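Local atomic coordinates of kappa-carrageenase (Pseudoalteromonas carrageenovora, PDB entry 5OCQ), a protein that cuts kappa-carrageenan internally, hydrolysing the beta-1,4 linkages between D-galactose 4-sulfate and 3,6-anhydro-D-galactose as a family GH16 glycoside hydrolase. Residues A[40-45]-A[233-238]; A[114-119]-A[142-147]; A[120-125]-A[135-140]; A[157-162]-A[171-176]. The protein carries 1 engineered substitution. All coordinates share one frame; numbering follows the deposited sequence.

Contact 1. Residues A[40-45]-A[233-238]. With G4S (4-O-sulfo-beta-D-galactopyranose), chain C; 9RN (3,6-anhydro-alpha-D-galactopyranose), chain B.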
# COMPACT_ATOMS: atom_id res chain seq x y z
N TYR A 40 -5.83 11.10 -2.88
CA TYR A 40 -6.95 10.15 -3.10
C TYR A 40 -7.57 9.79 -1.77
O TYR A 40 -7.19 10.27 -0.72
CB TYR A 40 -6.50 8.91 -3.86
CG TYR A 40 -5.16 8.31 -3.40
CD1 TYR A 40 -5.04 7.47 -2.32
CD2 TYR A 40 -3.94 8.66 -4.06
CE1 TYR A 40 -3.85 6.94 -1.95
CE2 TYR A 40 -2.74 8.17 -3.62
CZ TYR A 40 -2.68 7.23 -2.61
OH TYR A 40 -1.55 6.68 -2.05
N GLY A 41 -8.55 8.87 -1.75
CA GLY A 41 -9.26 8.54 -0.47
C GLY A 41 -9.98 9.80 0.03
O GLY A 41 -10.36 10.67 -0.74
N VAL A 42 -10.04 9.90 1.35
CA VAL A 42 -10.75 10.96 2.02
C VAL A 42 -9.82 11.68 3.01
O VAL A 42 -10.26 12.25 4.02
CB VAL A 42 -12.01 10.41 2.74
CG1 VAL A 42 -12.98 9.87 1.62
CG2 VAL A 42 -11.72 9.41 3.82
N TRP A 43 -8.54 11.74 2.67
CA TRP A 43 -7.52 12.43 3.47
C TRP A 43 -6.61 13.16 2.48
O TRP A 43 -6.71 12.92 1.30
CB TRP A 43 -6.72 11.48 4.34
CG TRP A 43 -6.13 10.31 3.57
CD1 TRP A 43 -4.91 10.29 2.93
CD2 TRP A 43 -6.76 9.07 3.19
NE1 TRP A 43 -4.78 9.14 2.20
CE2 TRP A 43 -5.83 8.32 2.44
CE3 TRP A 43 -7.99 8.42 3.55
CZ2 TRP A 43 -6.15 7.06 1.86
CZ3 TRP A 43 -8.24 7.15 3.04
CH2 TRP A 43 -7.32 6.48 2.24
N SER A 44 -5.69 13.99 3.00
CA SER A 44 -4.71 14.63 2.10
C SER A 44 -3.33 14.33 2.66
O SER A 44 -3.17 14.31 3.93
CB SER A 44 -4.91 16.14 1.97
OG SER A 44 -6.21 16.36 1.44
N TRP A 45 -2.32 14.17 1.79
CA TRP A 45 -0.94 13.91 2.25
C TRP A 45 -0.26 15.19 2.64
O TRP A 45 -0.34 16.20 1.93
CB TRP A 45 -0.16 13.23 1.14
CG TRP A 45 -0.76 11.97 0.60
CD1 TRP A 45 -1.10 11.74 -0.71
CD2 TRP A 45 -1.05 10.77 1.31
NE1 TRP A 45 -1.57 10.46 -0.86
CE2 TRP A 45 -1.52 9.81 0.36
CE3 TRP A 45 -0.91 10.35 2.64
CZ2 TRP A 45 -1.89 8.49 0.73
CZ3 TRP A 45 -1.32 9.07 3.00
CH2 TRP A 45 -1.77 8.14 2.06
N GLN A 233 -0.34 5.41 5.34
CA GLN A 233 -1.34 5.09 6.38
C GLN A 233 -2.66 5.69 5.89
O GLN A 233 -2.75 6.93 5.71
CB GLN A 233 -0.90 5.55 7.81
CG GLN A 233 -1.92 5.08 8.86
CD GLN A 233 -1.28 5.16 10.20
OE1 GLN A 233 -0.51 4.28 10.58
NE2 GLN A 233 -1.46 6.26 10.84
N GLY A 234 -3.67 4.84 5.66
CA GLY A 234 -4.95 5.29 5.26
C GLY A 234 -6.05 5.22 6.31
O GLY A 234 -5.84 4.65 7.36
N LEU A 235 -7.15 5.94 6.06
CA LEU A 235 -8.30 5.97 6.98
C LEU A 235 -9.24 4.81 6.60
O LEU A 235 -9.38 4.41 5.46
CB LEU A 235 -9.01 7.30 6.93
CG LEU A 235 -9.69 8.02 8.06
CD1 LEU A 235 -8.76 8.47 9.18
CD2 LEU A 235 -10.48 9.19 7.45
N ARG A 236 -9.96 4.30 7.61
CA ARG A 236 -10.92 3.21 7.47
C ARG A 236 -12.16 3.45 8.37
O ARG A 236 -12.20 4.40 9.14
CB ARG A 236 -10.27 1.85 7.75
CG ARG A 236 -9.11 1.44 6.85
CD ARG A 236 -9.52 1.09 5.44
NE ARG A 236 -8.36 0.61 4.68
CZ ARG A 236 -7.50 1.34 3.98
NH1 ARG A 236 -7.62 2.64 3.93
NH2 ARG A 236 -6.48 0.72 3.40
N ALA A 237 -13.11 2.51 8.31
CA ALA A 237 -14.25 2.54 9.25
C ALA A 237 -13.75 2.69 10.68
O ALA A 237 -12.72 2.07 11.05
CB ALA A 237 -15.08 1.29 9.06
N PRO A 238 -14.35 3.56 11.49
CA PRO A 238 -15.65 4.19 11.28
C PRO A 238 -15.65 5.55 10.58
O PRO A 238 -16.74 6.20 10.49
CB PRO A 238 -16.18 4.34 12.73
CG PRO A 238 -14.96 4.59 13.52
CD PRO A 238 -13.90 3.72 12.89
C1 G4S C . -5.91 -0.77 -2.25
C2 G4S C . -6.32 0.51 -2.97
C3 G4S C . -5.20 1.57 -3.06
C4 G4S C . -4.58 1.71 -1.65
C5 G4S C . -4.09 0.33 -1.15
C6 G4S C . -3.28 0.32 0.12
O1 G4S C . -7.13 -1.48 -1.89
O2 G4S C . -6.65 0.18 -4.38
O4 G4S C . -5.68 2.10 -0.80
O5 G4S C . -5.27 -0.50 -0.96
O6 G4S C . -4.10 0.50 1.29
S G4S C . -5.82 3.58 -0.05
O7 G4S C . -4.45 4.16 0.08
O8 G4S C . -6.73 4.38 -0.96
O9 G4S C . -6.36 3.21 1.27
C2 9RN B . -5.51 4.92 -4.51
C4 9RN B . -6.48 4.85 -6.80
C5 9RN B . -5.70 3.58 -6.98
C6 9RN B . -4.32 4.14 -7.24
O5 9RN B . -5.76 2.84 -5.72
O3 9RN B . -4.26 5.34 -6.48
C3 9RN B . -5.53 5.58 -5.87
O2 9RN B . -6.81 5.18 -3.84
C1 9RN B . -5.18 3.45 -4.58
O1 9RN B . -5.77 2.77 -3.49

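Contact 2. Residues A[114-119]-A[142-147]. Engineered in segment 142-147: Asp144 (natural residue Glu). With G4S (4-O-sulfo-beta-D-galactopyranose), chain C.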
# COMPACT_ATOMS: atom_id res chain seq x y z
N GLY A 114 -9.74 2.26 12.68
CA GLY A 114 -9.81 3.59 12.02
C GLY A 114 -8.66 3.94 11.04
O GLY A 114 -8.85 4.87 10.23
N VAL A 115 -7.52 3.28 11.19
CA VAL A 115 -6.35 3.49 10.31
C VAL A 115 -5.77 2.17 9.81
O VAL A 115 -5.88 1.14 10.51
CB VAL A 115 -5.21 4.36 10.89
CG1 VAL A 115 -5.70 5.76 11.24
CG2 VAL A 115 -4.56 3.71 12.06
N SER A 116 -5.21 2.20 8.63
CA SER A 116 -4.61 1.05 8.02
C SER A 116 -3.22 1.33 7.47
O SER A 116 -3.09 1.92 6.37
CB SER A 116 -5.54 0.53 6.94
OG SER A 116 -4.98 -0.58 6.22
N PRO A 117 -2.16 0.94 8.19
CA PRO A 117 -0.80 0.93 7.64
C PRO A 117 -0.72 -0.01 6.43
O PRO A 117 -1.31 -1.10 6.43
CB PRO A 117 0.04 0.35 8.75
CG PRO A 117 -0.77 0.59 9.99
CD PRO A 117 -2.19 0.45 9.58
N ALA A 118 -0.07 0.46 5.37
CA ALA A 118 0.04 -0.40 4.17
C ALA A 118 1.39 -0.31 3.53
O ALA A 118 2.09 0.73 3.56
CB ALA A 118 -0.94 0.08 3.21
N PHE A 119 1.78 -1.42 2.86
CA PHE A 119 3.04 -1.48 2.12
C PHE A 119 2.63 -2.11 0.79
O PHE A 119 1.96 -3.16 0.80
CB PHE A 119 4.07 -2.36 2.87
CG PHE A 119 5.37 -2.68 2.15
CD1 PHE A 119 6.07 -1.69 1.37
CD2 PHE A 119 6.01 -3.91 2.35
CE1 PHE A 119 7.27 -2.02 0.82
CE2 PHE A 119 7.21 -4.24 1.72
CZ PHE A 119 7.88 -3.28 0.97
N VAL A 142 1.48 -5.56 -0.57
CA VAL A 142 2.31 -6.49 0.24
C VAL A 142 1.57 -6.82 1.52
O VAL A 142 1.50 -8.00 1.95
CB VAL A 142 3.70 -5.97 0.56
CG1 VAL A 142 4.60 -7.04 1.24
CG2 VAL A 142 4.36 -5.41 -0.67
N VAL A 143 1.01 -5.80 2.20
CA VAL A 143 0.17 -5.98 3.43
C VAL A 143 -0.70 -4.80 3.62
O VAL A 143 -0.22 -3.64 3.39
CB VAL A 143 0.91 -6.29 4.69
CG1 VAL A 143 1.85 -5.11 5.17
CG2 VAL A 143 -0.00 -6.69 5.83
N ASP A 144 -1.99 -5.01 3.94
CA ASP A 144 -2.81 -3.99 4.62
C ASP A 144 -3.13 -4.42 6.02
O ASP A 144 -3.71 -5.52 6.20
CB ASP A 144 -4.15 -3.75 3.92
CG ASP A 144 -4.07 -2.80 2.67
OD1 ASP A 144 -4.23 -1.50 2.88
OD2 ASP A 144 -4.11 -3.40 1.59
N LEU A 145 -2.68 -3.67 7.00
CA LEU A 145 -2.87 -4.00 8.38
C LEU A 145 -4.10 -3.30 8.95
O LEU A 145 -4.51 -2.22 8.50
CB LEU A 145 -1.67 -3.62 9.27
CG LEU A 145 -0.32 -4.30 9.04
CD1 LEU A 145 0.83 -3.76 9.81
CD2 LEU A 145 -0.50 -5.80 9.43
N THR A 146 -4.74 -3.96 9.91
CA THR A 146 -5.79 -3.36 10.75
C THR A 146 -6.91 -2.71 10.01
O THR A 146 -7.34 -1.64 10.42
CB THR A 146 -5.20 -2.49 11.87
OG1 THR A 146 -4.49 -1.31 11.35
CG2 THR A 146 -4.25 -3.21 12.79
N GLN A 147 -7.40 -3.32 8.91
CA GLN A 147 -8.52 -2.80 8.19
C GLN A 147 -9.77 -3.72 8.23
O GLN A 147 -10.73 -3.44 7.53
CB GLN A 147 -8.14 -2.46 6.74
CG GLN A 147 -7.89 -3.68 5.80
CD GLN A 147 -7.71 -3.32 4.32
OE1 GLN A 147 -7.63 -2.15 3.94
NE2 GLN A 147 -7.64 -4.34 3.47
C1 G4S C . -5.91 -0.77 -2.25
C2 G4S C . -6.32 0.51 -2.97
C3 G4S C . -5.20 1.57 -3.06
C4 G4S C . -4.58 1.71 -1.65
C5 G4S C . -4.09 0.33 -1.15
C6 G4S C . -3.28 0.32 0.12
O1 G4S C . -7.13 -1.48 -1.89
O2 G4S C . -6.65 0.18 -4.38
O4 G4S C . -5.68 2.10 -0.80
O5 G4S C . -5.27 -0.50 -0.96
O6 G4S C . -4.10 0.50 1.29
S G4S C . -5.82 3.58 -0.05
O7 G4S C . -4.45 4.16 0.08
O8 G4S C . -6.73 4.38 -0.96
O9 G4S C . -6.36 3.21 1.27
O HOH W 1 -9.38 0.21 10.95

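Contact 3. Residues A[120-125]-A[135-140]. With G4S (4-O-sulfo-beta-D-galactopyranose), chain C; 9RN (3,6-anhydro-alpha-D-galactopyranose), chain B.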
# COMPACT_ATOMS: atom_id res chain seq x y z
N TRP A 120 2.81 -1.40 -0.31
CA TRP A 120 2.13 -1.70 -1.58
C TRP A 120 2.86 -1.05 -2.73
O TRP A 120 3.86 -0.32 -2.50
CB TRP A 120 0.65 -1.33 -1.58
CG TRP A 120 0.37 0.14 -1.31
CD1 TRP A 120 0.67 0.82 -0.17
CD2 TRP A 120 -0.31 1.06 -2.18
NE1 TRP A 120 0.21 2.15 -0.26
CE2 TRP A 120 -0.35 2.32 -1.49
CE3 TRP A 120 -0.85 0.98 -3.47
CZ2 TRP A 120 -0.98 3.44 -2.07
CZ3 TRP A 120 -1.50 2.06 -4.00
CH2 TRP A 120 -1.52 3.28 -3.32
N MET A 121 2.48 -1.41 -3.96
CA MET A 121 3.13 -0.80 -5.14
C MET A 121 2.05 -0.65 -6.22
O MET A 121 1.13 -1.50 -6.33
CB MET A 121 4.35 -1.60 -5.63
CG MET A 121 4.00 -2.98 -6.11
SD MET A 121 5.49 -4.00 -6.41
CE MET A 121 5.71 -4.61 -4.77
N TYR A 122 2.14 0.41 -7.04
CA TYR A 122 1.08 0.70 -8.04
C TYR A 122 1.61 1.41 -9.22
O TYR A 122 2.55 2.20 -9.11
CB TYR A 122 -0.09 1.41 -7.41
CG TYR A 122 0.13 2.87 -7.01
CD1 TYR A 122 1.02 3.24 -5.99
CD2 TYR A 122 -0.52 3.92 -7.66
CE1 TYR A 122 1.14 4.57 -5.62
CE2 TYR A 122 -0.37 5.30 -7.26
CZ TYR A 122 0.48 5.60 -6.25
OH TYR A 122 0.58 6.94 -5.89
N SER A 123 0.93 1.27 -10.37
CA SER A 123 1.31 1.97 -11.58
C SER A 123 0.44 3.15 -11.89
O SER A 123 -0.52 3.40 -11.20
CB SER A 123 1.22 0.96 -12.80
OG SER A 123 -0.16 0.72 -13.08
N THR A 124 0.82 3.91 -12.94
CA THR A 124 -0.15 4.84 -13.56
C THR A 124 -1.33 4.04 -14.11
O THR A 124 -1.21 2.83 -14.34
CB THR A 124 0.51 5.68 -14.71
OG1 THR A 124 1.01 4.80 -15.69
CG2 THR A 124 1.61 6.49 -14.16
N ILE A 125 -2.42 4.75 -14.37
CA ILE A 125 -3.61 4.11 -15.07
C ILE A 125 -3.55 4.59 -16.51
O ILE A 125 -3.62 5.81 -16.70
CB ILE A 125 -4.91 4.51 -14.41
CG1 ILE A 125 -4.92 4.13 -12.91
CG2 ILE A 125 -6.09 3.92 -15.23
CD1 ILE A 125 -6.14 4.61 -12.09
N VAL A 135 -4.01 -4.53 -19.98
CA VAL A 135 -4.07 -4.22 -18.58
C VAL A 135 -3.80 -2.71 -18.40
O VAL A 135 -2.73 -2.25 -18.82
CB VAL A 135 -3.01 -5.04 -17.79
CG1 VAL A 135 -2.93 -4.58 -16.33
CG2 VAL A 135 -3.32 -6.57 -17.85
N GLN A 136 -4.72 -1.95 -17.84
CA GLN A 136 -4.55 -0.51 -17.80
C GLN A 136 -3.90 -0.05 -16.42
O GLN A 136 -3.40 1.08 -16.36
CB GLN A 136 -5.86 0.18 -17.89
CG GLN A 136 -6.58 -0.10 -19.15
CD GLN A 136 -7.82 0.79 -19.27
OE1 GLN A 136 -8.35 1.41 -18.31
NE2 GLN A 136 -8.34 0.83 -20.51
N TYR A 137 -3.88 -0.98 -15.45
CA TYR A 137 -3.44 -0.63 -14.00
C TYR A 137 -3.05 -1.89 -13.30
O TYR A 137 -3.80 -2.90 -13.40
CB TYR A 137 -4.56 0.06 -13.26
CG TYR A 137 -4.29 0.34 -11.80
CD1 TYR A 137 -3.36 1.28 -11.45
CD2 TYR A 137 -4.99 -0.30 -10.81
CE1 TYR A 137 -3.09 1.55 -10.13
CE2 TYR A 137 -4.73 -0.07 -9.46
CZ TYR A 137 -3.78 0.90 -9.12
OH TYR A 137 -3.53 1.17 -7.79
N SER A 138 -1.89 -1.88 -12.60
CA SER A 138 -1.44 -3.00 -11.80
C SER A 138 -1.09 -2.51 -10.39
O SER A 138 -0.46 -1.47 -10.26
CB SER A 138 -0.08 -3.63 -12.36
OG SER A 138 -0.25 -4.18 -13.69
N GLU A 139 -1.60 -3.20 -9.39
CA GLU A 139 -1.34 -2.93 -7.97
C GLU A 139 -1.10 -4.19 -7.19
O GLU A 139 -1.90 -5.10 -7.24
CB GLU A 139 -2.47 -2.07 -7.34
CG GLU A 139 -2.36 -1.83 -5.90
CD GLU A 139 -3.52 -1.14 -5.26
OE1 GLU A 139 -4.34 -0.48 -5.96
OE2 GLU A 139 -3.55 -1.20 -3.99
N ILE A 140 0.02 -4.28 -6.47
CA ILE A 140 0.31 -5.37 -5.55
C ILE A 140 0.33 -4.82 -4.12
O ILE A 140 1.19 -3.91 -3.87
CB ILE A 140 1.66 -6.09 -5.89
CG1 ILE A 140 1.69 -6.61 -7.34
CG2 ILE A 140 1.94 -7.20 -4.82
CD1 ILE A 140 2.98 -7.24 -7.81
C1 G4S C . -5.91 -0.77 -2.25
C2 G4S C . -6.32 0.51 -2.97
C3 G4S C . -5.20 1.57 -3.06
C4 G4S C . -4.58 1.71 -1.65
C5 G4S C . -4.09 0.33 -1.15
C6 G4S C . -3.28 0.32 0.12
O1 G4S C . -7.13 -1.48 -1.89
O2 G4S C . -6.65 0.18 -4.38
O4 G4S C . -5.68 2.10 -0.80
O5 G4S C . -5.27 -0.50 -0.96
O6 G4S C . -4.10 0.50 1.29
S G4S C . -5.82 3.58 -0.05
O7 G4S C . -4.45 4.16 0.08
O8 G4S C . -6.73 4.38 -0.96
O9 G4S C . -6.36 3.21 1.27
C2 9RN B . -5.51 4.92 -4.51
C4 9RN B . -6.48 4.85 -6.80
C5 9RN B . -5.70 3.58 -6.98
C6 9RN B . -4.32 4.14 -7.24
O5 9RN B . -5.76 2.84 -5.72
O3 9RN B . -4.26 5.34 -6.48
C3 9RN B . -5.53 5.58 -5.87
O2 9RN B . -6.81 5.18 -3.84
C1 9RN B . -5.18 3.45 -4.58
O1 9RN B . -5.77 2.77 -3.49

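Contact 4. Residues A[157-162]-A[171-176]. With G4S (4-O-sulfo-beta-D-galactopyranose), chain C.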
# COMPACT_ATOMS: atom_id res chain seq x y z
N ASP A 157 -3.34 -8.51 -0.93
CA ASP A 157 -4.23 -8.48 -2.08
C ASP A 157 -3.64 -7.97 -3.39
O ASP A 157 -2.56 -7.34 -3.44
CB ASP A 157 -5.44 -7.64 -1.76
CG ASP A 157 -6.37 -8.27 -0.65
OD1 ASP A 157 -6.34 -9.54 -0.58
OD2 ASP A 157 -7.03 -7.50 0.12
N LEU A 158 -4.39 -8.17 -4.49
CA LEU A 158 -4.05 -7.67 -5.79
C LEU A 158 -5.18 -6.89 -6.40
O LEU A 158 -6.33 -7.22 -6.15
CB LEU A 158 -3.70 -8.87 -6.75
CG LEU A 158 -2.57 -9.80 -6.36
CD1 LEU A 158 -2.44 -11.00 -7.33
CD2 LEU A 158 -1.28 -9.00 -6.44
N HIS A 159 -4.86 -5.83 -7.15
CA HIS A 159 -5.82 -4.97 -7.85
C HIS A 159 -5.39 -4.70 -9.23
O HIS A 159 -4.18 -4.60 -9.54
CB HIS A 159 -6.12 -3.65 -7.07
CG HIS A 159 -6.44 -3.83 -5.64
ND1 HIS A 159 -5.56 -4.16 -4.65
CD2 HIS A 159 -7.64 -3.83 -5.06
CE1 HIS A 159 -6.18 -4.19 -3.48
NE2 HIS A 159 -7.45 -3.96 -3.71
N ASN A 160 -6.35 -4.59 -10.19
CA ASN A 160 -5.96 -4.30 -11.57
C ASN A 160 -7.17 -3.81 -12.36
O ASN A 160 -8.29 -4.05 -11.92
CB ASN A 160 -5.32 -5.52 -12.26
CG ASN A 160 -6.27 -6.79 -12.24
OD1 ASN A 160 -6.51 -7.41 -11.22
ND2 ASN A 160 -6.75 -7.14 -13.40
N ILE A 161 -6.91 -3.16 -13.47
CA ILE A 161 -7.95 -2.92 -14.47
C ILE A 161 -7.56 -3.69 -15.72
O ILE A 161 -6.47 -3.50 -16.24
CB ILE A 161 -8.07 -1.44 -14.74
CG1 ILE A 161 -8.45 -0.63 -13.49
CG2 ILE A 161 -9.06 -1.19 -15.90
CD1 ILE A 161 -8.32 0.87 -13.70
N VAL A 162 -8.47 -4.50 -16.30
CA VAL A 162 -8.12 -5.23 -17.50
C VAL A 162 -9.37 -5.16 -18.45
O VAL A 162 -10.47 -5.07 -17.96
CB VAL A 162 -7.77 -6.69 -17.21
CG1 VAL A 162 -8.92 -7.42 -16.51
CG2 VAL A 162 -7.28 -7.44 -18.44
N MET A 171 -10.68 -5.46 -11.16
CA MET A 171 -10.65 -6.70 -10.41
C MET A 171 -10.07 -6.42 -9.05
O MET A 171 -8.97 -5.81 -8.99
CB MET A 171 -9.87 -7.78 -11.09
CG MET A 171 -10.39 -8.24 -12.51
SD MET A 171 -9.39 -9.48 -13.35
CE MET A 171 -9.42 -10.85 -12.22
N ARG A 172 -10.84 -6.75 -8.02
CA ARG A 172 -10.52 -6.46 -6.64
C ARG A 172 -10.63 -7.76 -5.87
O ARG A 172 -11.33 -8.69 -6.33
CB ARG A 172 -11.54 -5.48 -6.07
CG ARG A 172 -11.67 -4.11 -6.73
CD ARG A 172 -10.91 -3.14 -5.92
NE ARG A 172 -11.15 -1.75 -6.18
CZ ARG A 172 -10.25 -0.81 -5.84
NH1 ARG A 172 -9.12 -1.15 -5.29
NH2 ARG A 172 -10.48 0.46 -6.02
N PRO A 173 -10.02 -7.84 -4.71
CA PRO A 173 -10.08 -9.07 -3.86
C PRO A 173 -11.50 -9.54 -3.51
O PRO A 173 -11.75 -10.78 -3.50
CB PRO A 173 -9.30 -8.67 -2.60
CG PRO A 173 -9.16 -7.18 -2.70
CD PRO A 173 -9.11 -6.82 -4.12
N GLY A 174 -12.39 -8.58 -3.29
CA GLY A 174 -13.76 -8.86 -2.85
C GLY A 174 -14.55 -9.49 -4.02
O GLY A 174 -15.32 -10.48 -3.80
N SER A 175 -14.34 -9.00 -5.24
CA SER A 175 -15.05 -9.49 -6.46
C SER A 175 -14.40 -10.70 -7.17
O SER A 175 -15.09 -11.55 -7.72
CB SER A 175 -15.30 -8.31 -7.39
OG SER A 175 -14.10 -7.45 -7.57
N PHE A 176 -13.08 -10.87 -7.07
CA PHE A 176 -12.33 -11.97 -7.71
C PHE A 176 -11.34 -12.61 -6.75
O PHE A 176 -10.15 -12.62 -7.03
CB PHE A 176 -11.57 -11.44 -8.93
CG PHE A 176 -12.47 -10.87 -10.03
CD1 PHE A 176 -13.02 -9.62 -9.93
CD2 PHE A 176 -12.85 -11.71 -11.14
CE1 PHE A 176 -13.88 -9.15 -10.92
CE2 PHE A 176 -13.69 -11.21 -12.13
CZ PHE A 176 -14.23 -9.94 -11.98
C1 G4S C . -5.91 -0.77 -2.25
C2 G4S C . -6.32 0.51 -2.97
C3 G4S C . -5.20 1.57 -3.06
C4 G4S C . -4.58 1.71 -1.65
C5 G4S C . -4.09 0.33 -1.15
C6 G4S C . -3.28 0.32 0.12
O1 G4S C . -7.13 -1.48 -1.89
O2 G4S C . -6.65 0.18 -4.38
O4 G4S C . -5.68 2.10 -0.80
O5 G4S C . -5.27 -0.50 -0.96
O6 G4S C . -4.10 0.50 1.29
S G4S C . -5.82 3.58 -0.05
O7 G4S C . -4.45 4.16 0.08
O8 G4S C . -6.73 4.38 -0.96
O9 G4S C . -6.36 3.21 1.27

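Contact 1. Residues A[40-45]-A[233-238]
The indole of Trp43 is sandwiched by backbone: Gly234 CA and Leu235 N lie over one face, Tyr40 O and Gly41 CA over the opposite face, and the sulfate of the bound G4S stands at the edge. In this GH16 beta jelly roll the contact lines the substrate cleft and illustrates how a packed indole and a hydrogen-bonded arginine can flank an anionic sugar. Gly234 CA makes a CH-pi contact, 4.1 Å from the centroid of the six-membered ring of Trp43 and 17° off its normal. Next to it Trp43 CZ3 is 3.4 Å from Leu235 N, and Trp43 CE3 rests 3.7 Å from Leu235 CB. The indole reaches this place because its CG sits between the backbone N and the carbonyl carbon (chi1 52°). Trp45 presents its edge instead, with CZ3 3.7 Å from Gln233 O, while Trp43 NE1 lies over its face. No hydrogen bond joins the segments; strand 77-97 pairs with both. The ring of Tyr40 carries C2 of the 9RN sugar over one face. Arg236, a residue important for substrate recognition, is held by Gln147 at NE and by a salt bridge from NH2 to Asp144. Its NH1 is shared between two acceptors: Leu235 O at 2.9 Å, approached from above the carbonyl plane, and sulfate oxygen G4S O9 at 3.0 Å.

Contact 2. Residues A[114-119]-A[142-147]
Opposite Phe119, both Val142 and Val143 face a single residue, which makes a classic beta bulge in an otherwise antiparallel pairing. Phe119 N donates to Val143 O at 3.0 Å and Val143 N returns a bond to Phe119 O at 3.1 Å, while Val142 N adds a weak one to that same oxygen. Ala118 and Asp144 form the neighbouring non-hydrogen-bonded pair, and the ladder runs on through Leu145 N, 3.0 Å from Pro117 O. The bulge falls within a sequence that matches the E-x-D-x-x-E signature of many GH16 enzymes: Glu139 and Asp141 come first, and the extra residue probably helps bring position 144 onto the same side of the sheet. Position 144, the proton donor, is an engineered Asp in place of the natural Glu; its OD1 accepts from G4S O6 at 2.6 Å and also forms a salt bridge with Arg236. On the other side of the sheet, Val142 lays CG2 over the Phe119 ring, 4.0 Å from its centroid and 23° off the normal. Farther along, the hydroxyl of Ser116 points away from its own backbone N (chi1 176°), which carries OG to Leu145 O at 2.8 Å. Beyond the ladder a water takes over the bridging role, accepting from Gly114 N at 2.7 Å and donating to Thr146 O at 2.8 Å.

Contact 3. Residues A[120-125]-A[135-140]
Trp120 and Glu139 cross at a slant, the indole and carboxylate planes 47° apart, with Trp120 CE3 3.5 Å from Glu139 OE2. They project from adjacent antiparallel strands of the GH16 jelly roll into its sugar-binding cleft, an example of how a sheet sets out a catalytic group and its aromatic neighbours. Trp120 offers one face to the G4S sugar, with C6 above it, and its own CH2 sits over the face of Tyr122. Tyr137 crosses Tyr122 obliquely, OH 3.5 Å from Tyr122 CB, while Ser123 O approaches the edge of the Tyr137 ring, 3.3 Å from CE1; Ile125 CG1 also packs against this ring. These contacts probably steady the phenol: Tyr137 OH donates to OE1 of the nucleophile Glu139 at 2.6 Å, from above the carboxylate plane. On the other side of the sheet Met121 and Ile140 lie side by side, pointing the same way, and their backbones form a hydrogen-bonded pair. Ser123 OG accepts from Ser138 N at 3.2 Å, adding a bond between the segments, and donates to Thr124 O. Glu139 itself is fully extended (chi1 176°), which brings OE2 within 3.0 Å of the anomeric carbon, G4S C1.

Contact 4. Residues A[157-162]-A[171-176]
Arg172 starts with CG beside its backbone N (chi1 -61°) and then bends at chi2 (-99°), which brings the edge of the guanidinium to His159. The two groups meet nearly perpendicular, ring and guanidinium planes 83° apart, with NH1 of Arg172 3.1 Å from CD2 of His159. From there Arg172 NH1 donates to G4S O2 at 2.9 Å, the oxygen lying near the guanidinium plane. His159 turns one face to the sugar, and its NE2 is 3.1 Å from G4S O1. Pro173 packs obliquely against the imidazole, away from the sugar: its CD is 3.3 Å from His159 NE2, and its CB packs 3.5 Å from Asp157 CG, whose carboxylate is bound to His181. Between strands 153-164 and 167-171, Asn160 and Met171 form a hydrogen-bonded antiparallel pair, with Met171 N 2.9 Å from Asn160 O. Met171 SD rests against Val162 CG1; a weak bond from Asn160 ND2 also reaches this sulfur, while Asn160 OD1 is taken by Asn180. Beyond the pair the chain turns, with Arg172 O accepting from Phe176 N. A general principle shows here: a beta hairpin, where its pairing ends, delivers a histidine and an arginine to the sugar-binding cleft of a GH16 jelly roll.

From the N terminus, residues 40-45 come first, and contact 1 is completed only when the chain returns at 233-238, so its long loop encloses the other three contacts. Inside it, strand 115-122 serves both contact 2 and contact 3. The short loop closed by contact 3 is nested within that of contact 2, whose second segment directly follows the catalytic strand 135-141. Contact 4 comes later, in series with both. Strand 153-164 then lies beside 135-141, joining contacts 3 and 4 through backbone bonds such as Glu139 N to His159 O, while 227-235 lies beside 115-122 and joins contacts 1 and 2. All four converge on one G4S sugar.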